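Local coordinates for protein beta-galactosidase (Marinomonas sp. ef1, PDB 6Y2K) that probably hydrolyses terminal beta-galactosides such as lactose, as a cold-active GH42 glycosidase that works as a hexamer, at residues 251-256 and 303-308. Residues are numbered along the deposited sequence; the frame is centred on the assembly and turned at random. Where two conformers were deposited one is given.
Sequences DHHKVG and RGCGNG
A thiol sulfur lies over an imidazole face: C305 SG sits 4.0 Å from the centroid of the H253 ring, 29° off its normal, and comes closest to the ring at CD2, 3.6 Å away. The same sulfur also touches CB of H252, at 3.8 Å, so the cysteine packs against two successive histidines. The H252 ring is engaged with F250 instead, ND1 bonding to F250 O and the two rings stacking. With CG anti to its own carbonyl carbon (chi1 -63°), H253 swings its ring across to the sulfur. Replacing the H253 imidazole with the methyl group of an alanine would probably leave one flank of the C305 thiol without its aromatic cover. In the TIM barrel, the short helix 252-256 occupies the connection between strands 238-244 and 261-266, and helix 294-305 precedes strand 310-315. D251 caps the first helix through K254 N, whereas a Schellman motif with N307 at C' ends the second. Near that end the backbones come into contact, G256 CA lying 3.7 Å from C305 O, and the glycine leaves no CB to meet this carbonyl. Water joins the two segments as well, one molecule donating to both H253 O (2.7 Å) and C305 O (2.8 Å).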
loop_
_atom_site.group_PDB
_atom_site.type_symbol
_atom_site.label_atom_id
_atom_site.label_comp_id
_atom_site.label_asym_id
_atom_site.label_seq_id
_atom_site.Cartn_x
_atom_site.Cartn_y
_atom_site.Cartn_z
ATOM N N ASP A 251 1.243 -29.582 -34.948
ATOM C CA ASP A 251 2.692 -29.625 -35.143
ATOM C C ASP A 251 3.073 -28.823 -36.388
ATOM O O ASP A 251 2.903 -29.302 -37.520
ATOM C CB ASP A 251 3.145 -31.086 -35.245
ATOM C CG ASP A 251 4.657 -31.249 -35.301
ATOM O OD1 ASP A 251 5.380 -30.266 -35.561
ATOM O OD2 ASP A 251 5.112 -32.398 -35.087
ATOM N N HIS A 252 3.599 -27.613 -36.167
ATOM C CA HIS A 252 3.948 -26.697 -37.255
ATOM C C HIS A 252 5.217 -27.137 -37.995
ATOM O O HIS A 252 5.392 -26.797 -39.166
ATOM C CB HIS A 252 4.135 -25.266 -36.749
ATOM C CG HIS A 252 2.889 -24.634 -36.198
ATOM N ND1 HIS A 252 2.108 -25.229 -35.226
ATOM C CD2 HIS A 252 2.302 -23.446 -36.474
ATOM C CE1 HIS A 252 1.093 -24.430 -34.936
ATOM N NE2 HIS A 252 1.190 -23.340 -35.675
ATOM N N HIS A 253 6.109 -27.862 -37.324
ATOM C CA HIS A 253 7.277 -28.436 -38.002
ATOM C C HIS A 253 6.850 -29.495 -39.028
ATOM O O HIS A 253 7.392 -29.548 -40.138
ATOM C CB HIS A 253 8.261 -29.066 -37.009
ATOM C CG HIS A 253 8.864 -28.090 -36.049
ATOM N ND1 HIS A 253 8.531 -28.057 -34.712
ATOM C CD2 HIS A 253 9.754 -27.088 -36.238
ATOM C CE1 HIS A 253 9.213 -27.096 -34.119
ATOM N NE2 HIS A 253 9.958 -26.490 -35.022
ATOM N N LYS A 254 5.862 -30.311 -38.659
ATOM C CA LYS A 254 5.412 -31.418 -39.507
ATOM C C LYS A 254 4.646 -30.900 -40.724
ATOM O O LYS A 254 4.899 -31.340 -41.847
ATOM C CB LYS A 254 4.587 -32.433 -38.706
ATOM C CG LYS A 254 4.386 -33.763 -39.420
ATOM C CD LYS A 254 3.691 -34.776 -38.528
ATOM C CE LYS A 254 3.548 -36.117 -39.244
ATOM N NZ LYS A 254 2.843 -37.142 -38.426
ATOM N N VAL A 255 3.740 -29.946 -40.510
ATOM C CA VAL A 255 3.063 -29.264 -41.630
ATOM C C VAL A 255 4.112 -28.600 -42.535
ATOM O O VAL A 255 4.017 -28.681 -43.756
ATOM C CB VAL A 255 2.022 -28.232 -41.136
ATOM C CG1 VAL A 255 1.499 -27.357 -42.275
ATOM C CG2 VAL A 255 0.863 -28.948 -40.457
ATOM N N GLY A 256 5.118 -27.978 -41.920
ATOM C CA GLY A 256 6.203 -27.314 -42.636
ATOM C C GLY A 256 7.044 -28.184 -43.557
ATOM O O GLY A 256 7.592 -27.664 -44.531
ATOM N N ARG A 303 11.200 -19.520 -38.740
ATOM C CA ARG A 303 12.388 -19.747 -39.573
ATOM C C ARG A 303 12.793 -21.234 -39.500
ATOM O O ARG A 303 13.135 -21.829 -40.517
ATOM C CB ARG A 303 13.559 -18.837 -39.187
ATOM C CG ARG A 303 14.755 -18.957 -40.139
ATOM C CD ARG A 303 15.853 -17.930 -39.873
ATOM N NE ARG A 303 16.507 -18.188 -38.582
ATOM C CZ ARG A 303 16.254 -17.553 -37.438
ATOM N NH1 ARG A 303 15.387 -16.541 -37.377
ATOM N NH2 ARG A 303 16.901 -17.925 -36.334
ATOM N N GLY A 304 12.718 -21.834 -38.312
ATOM C CA GLY A 304 12.961 -23.270 -38.163
ATOM C C GLY A 304 11.936 -24.137 -38.897
ATOM O O GLY A 304 12.313 -25.040 -39.641
ATOM N N CYS A 305 10.648 -23.833 -38.715
ATOM C CA CYS A 305 9.559 -24.508 -39.436
ATOM C C CYS A 305 9.665 -24.398 -40.960
ATOM O O CYS A 305 9.218 -25.301 -41.677
ATOM C CB CYS A 305 8.190 -23.968 -39.003
ATOM S SG CYS A 305 7.757 -24.313 -37.286
ATOM N N GLY A 306 10.222 -23.285 -41.434
ATOM C CA GLY A 306 10.449 -23.046 -42.856
ATOM C C GLY A 306 11.772 -23.542 -43.412
ATOM O O GLY A 306 12.124 -23.190 -44.545
ATOM N N ASN A 307 12.514 -24.334 -42.632
ATOM C CA ASN A 307 13.832 -24.821 -43.025
ATOM C C ASN A 307 14.713 -23.682 -43.563
ATOM O O ASN A 307 15.351 -23.801 -44.614
ATOM C CB ASN A 307 13.671 -25.976 -44.026
ATOM C CG ASN A 307 13.010 -27.190 -43.398
ATOM O OD1 ASN A 307 13.568 -27.807 -42.490
ATOM N ND2 ASN A 307 11.808 -27.531 -43.867
ATOM N N GLY A 308 14.736 -22.570 -42.824
ATOM C CA GLY A 308 15.505 -21.374 -43.204
ATOM C C GLY A 308 14.708 -20.238 -43.826
ATOM O O GLY A 308 15.116 -19.077 -43.736
HETATM O O HOH W 1 9.476 -28.049 -40.979
HETATM O O HOH W 2 8.174 -25.005 -44.341
HETATM O O HOH W 3 10.155 -27.975 -45.971
#